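Hypothetical glycoside hydrolase (Parabacteroides distasonis, PDB 3TAW) is of unknown function but resembles glycoside hydrolases, with antiparallel sheets consistent with a five-bladed beta-propeller. Local coordinates at residues L30-Y35 / A44-D49; A179-T184 / Y199-G204; D310-G315 / Y338-S343. One frame throughout, in Å; residues are numbered along the deposited sequence. Where two conformers were deposited one is given.

How the contacts relate
The three contacts follow one another along the chain in separate parts of an apparent five-bladed beta-propeller. Contact 1 joins the hairpin 33-36/41-44 to the loop that leads into strand 49-58. Contact 2 is strand pairing within the mixed sheet that contains strands 179-186 and 199-203; its centre is about 31 Å from that of contact 1 and about 25 Å from that of contact 3, across the chain's centre from both. Contact 3 sets helix 310-313 against the last sheet. Contacts 1 and 3 touch: Asp-49 OD1 lies 2.8 Å from Ser-343 OG, a probable hydrogen bond that links the start of strand 49-58 to the turn between strands 333-340 and 344-350, consistent with ring closure.

Contact 1: residues L30-Y35 / A44-D49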
ATOM      1  N   LEU A  30      14.445 -14.196  -5.348  1.00 15.90           N
ATOM      2  CA  LEU A  30      14.851 -15.597  -5.568  1.00 16.24           C
ATOM      3  C   LEU A  30      14.729 -15.903  -7.064  1.00 16.58           C
ATOM      4  O   LEU A  30      14.032 -15.203  -7.786  1.00 16.65           O
ATOM      5  CB  LEU A  30      13.969 -16.553  -4.780  1.00 15.98           C
ATOM      6  CG  LEU A  30      14.033 -16.518  -3.238  1.00 16.10           C
ATOM      7  CD1 LEU A  30      12.885 -17.363  -2.687  1.00 15.62           C
ATOM      8  CD2 LEU A  30      15.433 -16.947  -2.685  1.00 17.09           C
ATOM      9  N   PRO A  31      15.411 -16.961  -7.536  1.00 16.71           N
ATOM     10  CA  PRO A  31      15.392 -17.330  -8.956  1.00 16.87           C
ATOM     11  C   PRO A  31      14.210 -18.206  -9.397  1.00 16.07           C
ATOM     12  O   PRO A  31      14.227 -18.766 -10.500  1.00 16.40           O
ATOM     13  CB  PRO A  31      16.716 -18.107  -9.124  1.00 17.62           C
ATOM     14  CG  PRO A  31      16.944 -18.733  -7.816  1.00 18.11           C
ATOM     15  CD  PRO A  31      16.367 -17.775  -6.764  1.00 17.63           C
ATOM     16  N   THR A  32      13.182 -18.286  -8.562  1.00 15.60           N
ATOM     17  CA  THR A  32      12.005 -19.103  -8.793  1.00 15.30           C
ATOM     18  C   THR A  32      11.361 -18.897 -10.153  1.00 15.52           C
ATOM     19  O   THR A  32      11.182 -17.760 -10.588  1.00 15.70           O
ATOM     20  CB  THR A  32      10.945 -18.738  -7.742  1.00 14.87           C
ATOM     21  OG1 THR A  32      11.604 -18.503  -6.475  1.00 14.76           O
ATOM     22  CG2 THR A  32       9.937 -19.840  -7.626  1.00 15.09           C
ATOM     23  N   LYS A  33      10.969 -19.993 -10.811  1.00 15.95           N
ATOM     24  CA  LYS A  33      10.301 -19.878 -12.101  1.00 16.43           C
ATOM     25  C   LYS A  33       8.817 -20.199 -12.001  1.00 15.89           C
ATOM     26  O   LYS A  33       8.397 -21.060 -11.196  1.00 16.48           O
ATOM     27  CB  LYS A  33      10.904 -20.851 -13.104  1.00 17.17           C
ATOM     28  CG  LYS A  33      12.413 -20.785 -13.266  1.00 18.40           C
ATOM     29  CD  LYS A  33      12.884 -19.491 -13.867  1.00 18.67           C
ATOM     30  CE  LYS A  33      12.552 -19.361 -15.368  1.00 19.21           C
ATOM     31  NZ  LYS A  33      13.408 -20.205 -16.271  1.00 19.88           N
ATOM     32  N   PHE A  34       8.026 -19.554 -12.844  1.00 15.33           N
ATOM     33  CA  PHE A  34       6.666 -19.976 -13.076  1.00 15.42           C
ATOM     34  C   PHE A  34       6.284 -19.739 -14.516  1.00 15.78           C
ATOM     35  O   PHE A  34       6.900 -18.917 -15.207  1.00 16.21           O
ATOM     36  CB  PHE A  34       5.661 -19.317 -12.119  1.00 15.80           C
ATOM     37  CG  PHE A  34       4.915 -18.126 -12.688  1.00 15.56           C
ATOM     38  CD1 PHE A  34       5.584 -16.980 -13.072  1.00 16.23           C
ATOM     39  CD2 PHE A  34       3.534 -18.164 -12.813  1.00 16.00           C
ATOM     40  CE1 PHE A  34       4.880 -15.883 -13.600  1.00 16.07           C
ATOM     41  CE2 PHE A  34       2.814 -17.066 -13.312  1.00 15.74           C
ATOM     42  CZ  PHE A  34       3.493 -15.929 -13.703  1.00 16.08           C
ATOM     43  N   TYR A  35       5.258 -20.456 -14.950  1.00 15.50           N
ATOM     44  CA  TYR A  35       4.788 -20.324 -16.323  1.00 15.42           C
ATOM     45  C   TYR A  35       3.796 -19.186 -16.430  1.00 15.39           C
ATOM     46  O   TYR A  35       2.650 -19.269 -15.932  1.00 15.32           O
ATOM     47  CB  TYR A  35       4.176 -21.608 -16.851  1.00 15.60           C
ATOM     48  CG  TYR A  35       3.919 -21.488 -18.333  1.00 15.83           C
ATOM     49  CD1 TYR A  35       4.951 -21.641 -19.244  1.00 16.35           C
ATOM     50  CD2 TYR A  35       2.649 -21.197 -18.824  1.00 16.24           C
ATOM     51  CE1 TYR A  35       4.720 -21.527 -20.584  1.00 16.99           C
ATOM     52  CE2 TYR A  35       2.411 -21.072 -20.192  1.00 16.86           C
ATOM     53  CZ  TYR A  35       3.465 -21.227 -21.061  1.00 17.27           C
ATOM     54  OH  TYR A  35       3.283 -21.122 -22.431  1.00 18.48           O
ATOM     55  N   ALA A  44      11.361 -15.986 -14.505  1.00 15.64           N
ATOM     56  CA  ALA A  44      11.884 -15.814 -13.140  1.00 15.13           C
ATOM     57  C   ALA A  44      11.226 -14.570 -12.522  1.00 14.67           C
ATOM     58  O   ALA A  44      11.741 -13.436 -12.606  1.00 15.01           O
ATOM     59  CB  ALA A  44      13.396 -15.718 -13.136  1.00 15.51           C
ATOM     60  N   TRP A  45      10.074 -14.815 -11.920  1.00 14.28           N
ATOM     61  CA  TRP A  45       9.119 -13.774 -11.585  1.00 14.02           C
ATOM     62  C   TRP A  45       9.497 -12.933 -10.373  1.00 13.91           C
ATOM     63  O   TRP A  45       8.884 -11.895 -10.147  1.00 14.50           O
ATOM     64  CB  TRP A  45       7.732 -14.395 -11.379  1.00 13.48           C
ATOM     65  CG  TRP A  45       7.625 -15.328 -10.230  1.00 13.34           C
ATOM     66  CD1 TRP A  45       7.885 -16.677 -10.224  1.00 13.55           C
ATOM     67  CD2 TRP A  45       7.154 -15.008  -8.917  1.00 12.96           C
ATOM     68  NE1 TRP A  45       7.647 -17.200  -8.982  1.00 13.39           N
ATOM     69  CE2 TRP A  45       7.199 -16.199  -8.154  1.00 13.05           C
ATOM     70  CE3 TRP A  45       6.716 -13.827  -8.304  1.00 12.98           C
ATOM     71  CZ2 TRP A  45       6.805 -16.247  -6.810  1.00 12.72           C
ATOM     72  CZ3 TRP A  45       6.322 -13.876  -6.981  1.00 12.71           C
ATOM     73  CH2 TRP A  45       6.374 -15.069  -6.239  1.00 12.95           C
ATOM     74  N   GLU A  46      10.493 -13.365  -9.602  1.00 14.65           N
ATOM     75  CA  GLU A  46      10.906 -12.622  -8.410  1.00 15.09           C
ATOM     76  C   GLU A  46      12.415 -12.476  -8.322  1.00 15.67           C
ATOM     77  O   GLU A  46      12.992 -12.267  -7.245  1.00 15.05           O
ATOM     78  CB  GLU A  46      10.323 -13.257  -7.144  1.00 14.93           C
ATOM     79  CG  GLU A  46      10.622 -14.723  -6.942  1.00 15.23           C
ATOM     80  CD  GLU A  46      10.055 -15.271  -5.650  1.00 15.47           C
ATOM     81  OE1 GLU A  46       9.491 -14.467  -4.860  1.00 14.48           O
ATOM     82  OE2 GLU A  46      10.187 -16.505  -5.431  1.00 15.64           O
ATOM     83  N   GLU A  47      13.059 -12.499  -9.479  1.00 16.78           N
ATOM     84  CA  GLU A  47      14.512 -12.521  -9.542  1.00 18.57           C
ATOM     85  C   GLU A  47      15.176 -11.194  -9.221  1.00 17.75           C
ATOM     86  O   GLU A  47      16.305 -11.169  -8.757  1.00 17.91           O
ATOM     87  CB  GLU A  47      14.907 -12.980 -10.953  1.00 20.58           C
ATOM     88  CG  GLU A  47      16.369 -13.013 -11.254  1.00 24.24           C
ATOM     89  CD  GLU A  47      16.617 -13.707 -12.577  1.00 24.78           C
ATOM     90  OE1 GLU A  47      16.143 -13.182 -13.603  1.00 26.04           O
ATOM     91  OE2 GLU A  47      17.237 -14.795 -12.569  1.00 30.44           O
ATOM     92  N   SER A  48      14.497 -10.084  -9.474  1.00 17.51           N
ATOM     93  CA  SER A  48      15.160  -8.775  -9.377  1.00 17.50           C
ATOM     94  C   SER A  48      14.945  -8.053  -8.054  1.00 16.53           C
ATOM     95  O   SER A  48      15.900  -7.630  -7.400  1.00 16.42           O
ATOM     96  CB  SER A  48      14.716  -7.878 -10.527  1.00 18.75           C
ATOM     97  OG  SER A  48      15.523  -6.696 -10.572  1.00 20.22           O
ATOM     98  N   ASP A  49      13.688  -7.890  -7.670  1.00 15.37           N
ATOM     99  CA  ASP A  49      13.335  -7.081  -6.487  1.00 15.01           C
ATOM    100  C   ASP A  49      12.014  -7.581  -5.908  1.00 14.09           C
ATOM    101  O   ASP A  49      11.135  -7.966  -6.653  1.00 14.01           O
ATOM    102  CB  ASP A  49      13.215  -5.612  -6.872  1.00 15.83           C
ATOM    103  CG  ASP A  49      14.547  -5.005  -7.339  1.00 16.54           C
ATOM    104  OD1 ASP A  49      15.387  -4.690  -6.477  1.00 17.12           O
ATOM    105  OD2 ASP A  49      14.743  -4.842  -8.575  1.00 17.88           O
TER
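Thr-32 donates its OG1 proton to Glu-46 OE2 at 2.7 Å, and the carboxylate oxygen receives it on its anti lone pair, the one turned away from OE1. Glu-46 reaches this point because its CG sits between the backbone N and the carbonyl carbon (chi1 55°) and the chain then runs extended. In the same conformation its CG lies over the centre of the Trp-45 ring, 3.9 Å above the plane. Trp-45 in turn has Thr-32 alongside it, with CG2 of Thr-32 3.7 Å from NE1. Phe-34 meets the indole obliquely: its CD1 is 3.7 Å from Trp-45 CD1, and the planes are inclined at 76°.

Two backbone bonds accompany these side-chain contacts. Leu-30 N donates to Glu-46 O at 3.1 Å, while the bond from Trp-45 N to Thr-32 O is weak at 3.4 Å. Both Trp-45 N and Glu-46 O belong to the type I turn that runs from Ala-44 to Glu-47.

Further out, Glu-46 OE1 takes a hydrogen bond from Tyr-66 and a salt bridge from Arg-96, so both carboxylate oxygens are engaged, and Trp-45 NE1 bonds to Thr-98 O. The loop between strands 41-44 and 49-58 thus packs on the first four-stranded sheet, with Trp-45 touching Tyr-66 and Ala-68 on strand 61-69 and Arg-82 on strand 81-88, and Phe-34 of the hairpin also reaches Arg-82.

Contact 2: residues A179-T184 / Y199-G204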
ATOM      1  N   ALA A 179      -4.074   3.055  -2.570  1.00 11.43           N
ATOM      2  CA  ALA A 179      -5.336   3.240  -1.862  1.00 11.73           C
ATOM      3  C   ALA A 179      -5.356   2.597  -0.482  1.00 11.58           C
ATOM      4  O   ALA A 179      -4.960   1.450  -0.323  1.00 11.82           O
ATOM      5  CB  ALA A 179      -6.498   2.706  -2.704  1.00 11.88           C
ATOM      6  N   SER A 180      -5.909   3.334   0.480  1.00 11.37           N
ATOM      7  CA  SER A 180      -6.023   2.923   1.881  1.00 11.61           C
ATOM      8  C   SER A 180      -7.489   2.929   2.283  1.00 12.07           C
ATOM      9  O   SER A 180      -8.054   3.988   2.598  1.00 12.70           O
ATOM     10  CB  SER A 180      -5.253   3.924   2.756  1.00 11.52           C
ATOM     11  OG  SER A 180      -3.896   3.955   2.358  1.00 11.36           O
ATOM     12  N   LEU A 181      -8.111   1.751   2.258  1.00 12.06           N
ATOM     13  CA  LEU A 181      -9.484   1.595   2.710  1.00 12.35           C
ATOM     14  C   LEU A 181      -9.570   1.822   4.220  1.00 11.83           C
ATOM     15  O   LEU A 181      -8.663   1.475   4.983  1.00 11.19           O
ATOM     16  CB  LEU A 181     -10.002   0.186   2.415  1.00 13.87           C
ATOM     17  CG  LEU A 181     -10.671  -0.016   1.074  1.00 15.82           C
ATOM     18  CD1 LEU A 181      -9.698   0.222  -0.041  1.00 17.34           C
ATOM     19  CD2 LEU A 181     -11.223  -1.459   1.059  1.00 16.68           C
ATOM     20  N   VAL A 182     -10.683   2.375   4.650  1.00 11.29           N
ATOM     21  CA  VAL A 182     -10.923   2.528   6.081  1.00 11.42           C
ATOM     22  C   VAL A 182     -11.352   1.186   6.700  1.00 11.37           C
ATOM     23  O   VAL A 182     -12.262   0.520   6.210  1.00 11.53           O
ATOM     24  CB  VAL A 182     -11.924   3.647   6.373  1.00 11.70           C
ATOM     25  CG1 VAL A 182     -12.295   3.656   7.855  1.00 12.21           C
ATOM     26  CG2 VAL A 182     -11.315   5.016   5.985  1.00 11.91           C
ATOM     27  N   THR A 183     -10.653   0.833   7.781  1.00 12.04           N
ATOM     28  CA  THR A 183     -10.875  -0.373   8.564  1.00 11.99           C
ATOM     29  C   THR A 183     -11.031   0.044  10.025  1.00 12.68           C
ATOM     30  O   THR A 183     -10.721   1.177  10.400  1.00 12.26           O
ATOM     31  CB  THR A 183      -9.677  -1.353   8.480  1.00 12.23           C
ATOM     32  OG1 THR A 183      -8.533  -0.788   9.146  1.00 12.36           O
ATOM     33  CG2 THR A 183      -9.347  -1.712   7.019  1.00 12.26           C
ATOM     34  N   THR A 184     -11.462  -0.900  10.851  1.00 12.97           N
ATOM     35  CA  THR A 184     -11.436  -0.721  12.289  1.00 13.22           C
ATOM     36  C   THR A 184     -11.198  -2.070  12.950  1.00 13.80           C
ATOM     37  O   THR A 184     -11.251  -3.077  12.266  1.00 13.29           O
ATOM     38  CB  THR A 184     -12.741  -0.083  12.803  1.00 13.85           C
ATOM     39  OG1 THR A 184     -12.530   0.481  14.109  1.00 14.31           O
ATOM     40  CG2 THR A 184     -13.886  -1.093  12.833  1.00 14.18           C
ATOM     41  N   TYR A 199     -18.568   2.860   2.178  1.00 15.89           N
ATOM     42  CA  TYR A 199     -17.169   2.450   2.243  1.00 15.26           C
ATOM     43  C   TYR A 199     -16.343   3.666   1.869  1.00 14.40           C
ATOM     44  O   TYR A 199     -16.785   4.506   1.081  1.00 15.00           O
ATOM     45  CB  TYR A 199     -16.902   1.292   1.308  1.00 15.14           C
ATOM     46  CG  TYR A 199     -17.688   0.072   1.705  1.00 15.92           C
ATOM     47  CD1 TYR A 199     -17.369  -0.628   2.854  1.00 16.30           C
ATOM     48  CD2 TYR A 199     -18.767  -0.364   0.952  1.00 16.95           C
ATOM     49  CE1 TYR A 199     -18.077  -1.741   3.237  1.00 17.06           C
ATOM     50  CE2 TYR A 199     -19.499  -1.490   1.345  1.00 17.84           C
ATOM     51  CZ  TYR A 199     -19.137  -2.168   2.488  1.00 18.44           C
ATOM     52  OH  TYR A 199     -19.832  -3.301   2.902  1.00 20.16           O
ATOM     53  N   PHE A 200     -15.148   3.766   2.430  1.00 13.71           N
ATOM     54  CA  PHE A 200     -14.340   4.969   2.260  1.00 13.23           C
ATOM     55  C   PHE A 200     -12.882   4.600   2.074  1.00 12.82           C
ATOM     56  O   PHE A 200     -12.390   3.694   2.718  1.00 12.79           O
ATOM     57  CB  PHE A 200     -14.476   5.880   3.499  1.00 13.28           C
ATOM     58  CG  PHE A 200     -14.023   7.305   3.275  1.00 13.61           C
ATOM     59  CD1 PHE A 200     -12.705   7.657   3.442  1.00 13.68           C
ATOM     60  CD2 PHE A 200     -14.930   8.297   2.921  1.00 14.44           C
ATOM     61  CE1 PHE A 200     -12.276   8.968   3.238  1.00 13.70           C
ATOM     62  CE2 PHE A 200     -14.502   9.604   2.707  1.00 14.36           C
ATOM     63  CZ  PHE A 200     -13.188   9.939   2.871  1.00 13.92           C
HETATM   64  N   MSE A 201     -12.192   5.309   1.187  1.00 12.53           N
HETATM   65  CA  MSE A 201     -10.749   5.171   1.127  0.50 12.25           C
HETATM   66  C   MSE A 201     -10.070   6.506   0.893  1.00 12.12           C
HETATM   67  O   MSE A 201     -10.662   7.445   0.341  1.00 12.40           O
HETATM   68  CB  MSE A 201     -10.325   4.146   0.066  0.50 12.34           C
HETATM   69  CG  MSE A 201     -10.691   4.521  -1.334  0.50 12.61           C
HETATM   70 SE   MSE A 201     -10.225   3.133  -2.611  0.38 13.04          SE
HETATM   71  CE  MSE A 201     -10.425   4.244  -4.178  0.50 12.70           C
ATOM     72  N   TYR A 202      -8.838   6.583   1.390  1.00 12.12           N
ATOM     73  CA  TYR A 202      -7.891   7.636   1.041  1.00 12.05           C
ATOM     74  C   TYR A 202      -7.048   7.053  -0.078  1.00 12.31           C
ATOM     75  O   TYR A 202      -6.714   5.847  -0.054  1.00 12.99           O
ATOM     76  CB  TYR A 202      -7.026   8.034   2.257  1.00 11.95           C
ATOM     77  CG  TYR A 202      -7.867   8.507   3.402  1.00 12.09           C
ATOM     78  CD1 TYR A 202      -8.366   7.606   4.342  1.00 12.08           C
ATOM     79  CD2 TYR A 202      -8.200   9.847   3.541  1.00 12.16           C
ATOM     80  CE1 TYR A 202      -9.175   8.031   5.387  1.00 12.12           C
ATOM     81  CE2 TYR A 202      -9.028  10.283   4.584  1.00 12.41           C
ATOM     82  CZ  TYR A 202      -9.512   9.370   5.496  1.00 12.55           C
ATOM     83  OH  TYR A 202     -10.323   9.757   6.541  1.00 12.65           O
ATOM     84  N   TRP A 203      -6.728   7.847  -1.087  1.00 12.28           N
ATOM     85  CA  TRP A 203      -5.873   7.331  -2.152  1.00 12.23           C
ATOM     86  C   TRP A 203      -5.020   8.442  -2.742  1.00 12.71           C
ATOM     87  O   TRP A 203      -5.319   9.632  -2.587  1.00 12.77           O
ATOM     88  CB  TRP A 203      -6.721   6.613  -3.227  1.00 12.22           C
ATOM     89  CG  TRP A 203      -7.563   7.567  -4.015  1.00 12.52           C
ATOM     90  CD1 TRP A 203      -8.781   8.068  -3.668  1.00 13.08           C
ATOM     91  CD2 TRP A 203      -7.198   8.196  -5.239  1.00 13.17           C
ATOM     92  NE1 TRP A 203      -9.217   8.943  -4.622  1.00 13.71           N
ATOM     93  CE2 TRP A 203      -8.260   9.043  -5.606  1.00 13.55           C
ATOM     94  CE3 TRP A 203      -6.083   8.109  -6.070  1.00 13.22           C
ATOM     95  CZ2 TRP A 203      -8.236   9.818  -6.765  1.00 14.01           C
ATOM     96  CZ3 TRP A 203      -6.052   8.864  -7.218  1.00 13.53           C
ATOM     97  CH2 TRP A 203      -7.123   9.729  -7.556  1.00 14.08           C
ATOM     98  N   GLY A 204      -3.946   8.048  -3.408  1.00 12.97           N
ATOM     99  CA  GLY A 204      -3.133   8.994  -4.159  1.00 13.44           C
ATOM    100  C   GLY A 204      -1.659   8.953  -3.834  1.00 14.15           C
ATOM    101  O   GLY A 204      -1.242   8.405  -2.809  1.00 13.71           O
TER
HETATM  102  O   HOH W   1     -14.416   1.647   4.236  1.00 12.89           O
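Ser-180 and Tyr-202 form the hydrogen-bonded pair of an antiparallel strand pairing, flanked by the non-hydrogen-bonded pairs Ala-179 with Trp-203 and Leu-181 with Met-201. Strands 179-184 and 199-203 are neighbours in a mixed sheet, an antiparallel pairing consistent with a blade of the apparent beta-propeller, and their N-to-C directions differ by 148°, which is antiparallel with a marked twist.

Three backbone bonds set the register. Ser-180 N donates to Tyr-202 O at 2.7 Å, nearly straight at the hydrogen (172°). The return bond from Tyr-202 N to Ser-180 O measures 3.0 Å. Val-182 N adds a third, to Phe-200 O at 2.9 Å.

Apolar contacts occupy both faces. On the face of Ala-179 and Leu-181, in one of two modelled conformers and so with some doubt, the selenium of selenomethionine Met-201 comes within 3.8 Å of Ala-179 CB and also meets Leu-181 CD1. On the face of Ser-180 and Tyr-202, Val-182 CG2 lies 3.7 Å from Tyr-202 CE1 and also approaches Phe-200 CD1. Phe-200 CE1 in turn rests above one face of the Tyr-202 ring, offset toward its rim, and Phe-288 stacks on the Tyr-202 ring.

The hydroxyls find partners outside the two strands: Ser-180 OG bonds to Pro-249 O and Tyr-202 OH to Pro-293 O, which satisfies both buried groups. Beyond the last direct bond a water takes over the pairing, accepting a hydrogen bond from Phe-200 N at 2.9 Å while sitting 3.1 Å from Val-182 O.

Contact 3: residues D310-G315 / Y338-S343; sequences DFEKSG and YGCADS
Tyr-338 gives its OH proton to Glu-312 OE2 at 2.8 Å, meeting the oxygen nearly along its C-O bond. OE2 lies in the plane of the phenol at the ring's edge, yet the carboxylate plane is turned 59° from the ring, so the two flat groups are far from coplanar. The other oxygen, OE1, makes a salt bridge to Arg-19 and accepts from the backbone N of Thr-308 and Asp-309, so both carboxylate oxygens are gripped, which should restrain its rotation.

Two residues on, Cys-340 sets its sulfur against two helix side chains: SG is 3.8 Å from Glu-312 CG and 4.0 Å from Phe-311 CD1. The second is a sulfur-aromatic contact at the ring's edge, 89° off the normal. In this way helix 310-313 is seated beside the middle strand, 333-340, of the last antiparallel sheet of the apparent propeller.

Past the strand's end, Ala-341 presses CB against the chain leaving the helix, 3.4 Å from Gly-315 N. The backbone then turns back, with Ser-343 N bonded to Cys-340 O at 2.8 Å. Ser-343 OG comes to 3.8 Å from Gly-315 C, while its hydrogen-bonding partners are Asp-49 OD1 and Gln-316 N.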
ATOM      1  N   ASP A 310      21.250  -0.134   5.498  0.50 20.10           N
ATOM      2  CA  ASP A 310      21.782   0.181   4.165  0.50 20.16           C
ATOM      3  C   ASP A 310      20.857  -0.250   3.015  0.50 19.47           C
ATOM      4  O   ASP A 310      20.772   0.432   1.989  0.50 19.34           O
ATOM      5  CB  ASP A 310      23.220  -0.359   3.983  0.50 20.82           C
ATOM      6  CG  ASP A 310      23.338  -1.886   4.139  0.50 20.63           C
ATOM      7  OD1 ASP A 310      22.388  -2.567   4.557  0.50 19.98           O
ATOM      8  OD2 ASP A 310      24.428  -2.412   3.829  0.50 21.34           O
ATOM      9  N   PHE A 311      20.134  -1.353   3.195  1.00 19.16           N
ATOM     10  CA  PHE A 311      19.201  -1.827   2.163  1.00 18.54           C
ATOM     11  C   PHE A 311      17.868  -1.058   2.111  1.00 18.05           C
ATOM     12  O   PHE A 311      17.063  -1.276   1.206  1.00 17.27           O
ATOM     13  CB  PHE A 311      18.943  -3.326   2.349  1.00 18.51           C
ATOM     14  CG  PHE A 311      18.464  -3.690   3.715  1.00 17.88           C
ATOM     15  CD1 PHE A 311      17.114  -3.572   4.041  1.00 17.51           C
ATOM     16  CD2 PHE A 311      19.334  -4.180   4.667  1.00 18.48           C
ATOM     17  CE1 PHE A 311      16.647  -3.910   5.288  1.00 17.31           C
ATOM     18  CE2 PHE A 311      18.862  -4.530   5.951  1.00 18.49           C
ATOM     19  CZ  PHE A 311      17.514  -4.391   6.248  1.00 18.06           C
ATOM     20  N   GLU A 312      17.649  -0.182   3.097  1.00 17.67           N
ATOM     21  CA  GLU A 312      16.572   0.819   3.081  1.00 17.47           C
ATOM     22  C   GLU A 312      17.024   2.133   2.448  1.00 17.64           C
ATOM     23  O   GLU A 312      16.239   2.801   1.767  1.00 16.69           O
ATOM     24  CB  GLU A 312      16.068   1.103   4.508  1.00 17.38           C
ATOM     25  CG  GLU A 312      15.499  -0.097   5.234  1.00 17.64           C
ATOM     26  CD  GLU A 312      15.262   0.115   6.712  1.00 17.82           C
ATOM     27  OE1 GLU A 312      15.752   1.116   7.292  1.00 18.68           O
ATOM     28  OE2 GLU A 312      14.559  -0.727   7.319  1.00 17.21           O
ATOM     29  N   LYS A 313      18.290   2.482   2.658  1.00 18.72           N
ATOM     30  CA  LYS A 313      18.841   3.781   2.227  1.00 20.09           C
ATOM     31  C   LYS A 313      19.088   3.871   0.731  1.00 20.18           C
ATOM     32  O   LYS A 313      19.094   4.979   0.170  1.00 20.15           O
ATOM     33  CB  LYS A 313      20.133   4.116   2.982  1.00 21.71           C
ATOM     34  CG  LYS A 313      19.882   4.577   4.415  1.00 23.12           C
ATOM     35  CD  LYS A 313      21.181   4.821   5.148  1.00 25.42           C
ATOM     36  CE  LYS A 313      20.914   5.446   6.501  1.00 27.26           C
ATOM     37  NZ  LYS A 313      22.186   5.764   7.248  1.00 30.48           N
ATOM     38  N   SER A 314      19.309   2.722   0.087  1.00 20.10           N
ATOM     39  CA  SER A 314      19.576   2.683  -1.349  0.50 20.66           C
ATOM     40  C   SER A 314      19.289   1.295  -1.925  1.00 20.34           C
ATOM     41  O   SER A 314      19.512   0.286  -1.270  1.00 20.72           O
ATOM     42  CB  SER A 314      21.023   3.101  -1.626  0.50 21.69           C
ATOM     43  OG  SER A 314      21.280   3.258  -3.015  0.50 22.06           O
ATOM     44  N   GLY A 315      18.776   1.261  -3.147  1.00 19.88           N
ATOM     45  CA  GLY A 315      18.495   0.013  -3.844  1.00 19.28           C
ATOM     46  C   GLY A 315      18.016   0.362  -5.230  1.00 19.08           C
ATOM     47  O   GLY A 315      18.537   1.307  -5.844  1.00 19.84           O
ATOM     48  N   TYR A 338       6.946  -3.084   4.964  1.00 11.34           N
ATOM     49  CA  TYR A 338       7.295  -1.982   4.115  1.00 11.50           C
ATOM     50  C   TYR A 338       8.333  -2.359   3.068  1.00 12.06           C
ATOM     51  O   TYR A 338       9.152  -3.284   3.261  1.00 12.89           O
ATOM     52  CB  TYR A 338       7.753  -0.785   4.970  1.00 11.96           C
ATOM     53  CG  TYR A 338       8.941  -1.016   5.889  1.00 12.20           C
ATOM     54  CD1 TYR A 338       8.772  -1.512   7.174  1.00 12.70           C
ATOM     55  CD2 TYR A 338      10.224  -0.680   5.487  1.00 12.72           C
ATOM     56  CE1 TYR A 338       9.841  -1.708   8.021  1.00 12.78           C
ATOM     57  CE2 TYR A 338      11.315  -0.865   6.323  1.00 13.12           C
ATOM     58  CZ  TYR A 338      11.114  -1.364   7.589  1.00 13.26           C
ATOM     59  OH  TYR A 338      12.173  -1.551   8.437  1.00 14.51           O
ATOM     60  N   GLY A 339       8.305  -1.633   1.958  1.00 11.57           N
ATOM     61  CA  GLY A 339       9.299  -1.795   0.905  1.00 11.92           C
ATOM     62  C   GLY A 339      10.581  -1.086   1.328  1.00 12.52           C
ATOM     63  O   GLY A 339      10.529  -0.021   1.957  1.00 12.76           O
ATOM     64  N   CYS A 340      11.720  -1.662   0.966  1.00 12.94           N
ATOM     65  CA  CYS A 340      13.052  -1.085   1.261  1.00 13.59           C
ATOM     66  C   CYS A 340      13.732  -0.708  -0.033  1.00 13.96           C
ATOM     67  O   CYS A 340      14.197  -1.587  -0.776  1.00 13.74           O
ATOM     68  CB  CYS A 340      13.924  -2.083   2.001  1.00 14.15           C
ATOM     69  SG  CYS A 340      13.232  -2.656   3.581  1.00 14.69           S
ATOM     70  N   ALA A 341      13.738   0.592  -0.334  1.00 14.10           N
ATOM     71  CA  ALA A 341      14.403   1.133  -1.531  1.00 14.62           C
ATOM     72  C   ALA A 341      14.009   0.407  -2.832  1.00 14.50           C
ATOM     73  O   ALA A 341      14.844   0.213  -3.723  1.00 14.90           O
ATOM     74  CB  ALA A 341      15.952   1.155  -1.329  1.00 15.23           C
ATOM     75  N   ASP A 342      12.726   0.031  -2.930  1.00 14.13           N
ATOM     76  CA  ASP A 342      12.155  -0.696  -4.080  1.00 13.96           C
ATOM     77  C   ASP A 342      12.855  -2.033  -4.347  1.00 14.10           C
ATOM     78  O   ASP A 342      12.876  -2.514  -5.494  1.00 14.54           O
ATOM     79  CB  ASP A 342      12.136   0.162  -5.359  1.00 14.84           C
ATOM     80  CG  ASP A 342      11.040   1.224  -5.359  1.00 15.24           C
ATOM     81  OD1 ASP A 342      10.284   1.329  -4.368  1.00 15.41           O
ATOM     82  OD2 ASP A 342      10.916   1.893  -6.401  1.00 16.46           O
ATOM     83  N   SER A 343      13.397  -2.646  -3.295  1.00 14.09           N
ATOM     84  CA  SER A 343      14.212  -3.850  -3.466  1.00 14.33           C
ATOM     85  C   SER A 343      13.940  -5.013  -2.534  1.00 14.03           C
ATOM     86  O   SER A 343      14.140  -6.167  -2.942  1.00 13.96           O
ATOM     87  CB  SER A 343      15.698  -3.509  -3.391  1.00 14.99           C
ATOM     88  OG  SER A 343      16.100  -2.791  -4.550  1.00 15.41           O
TER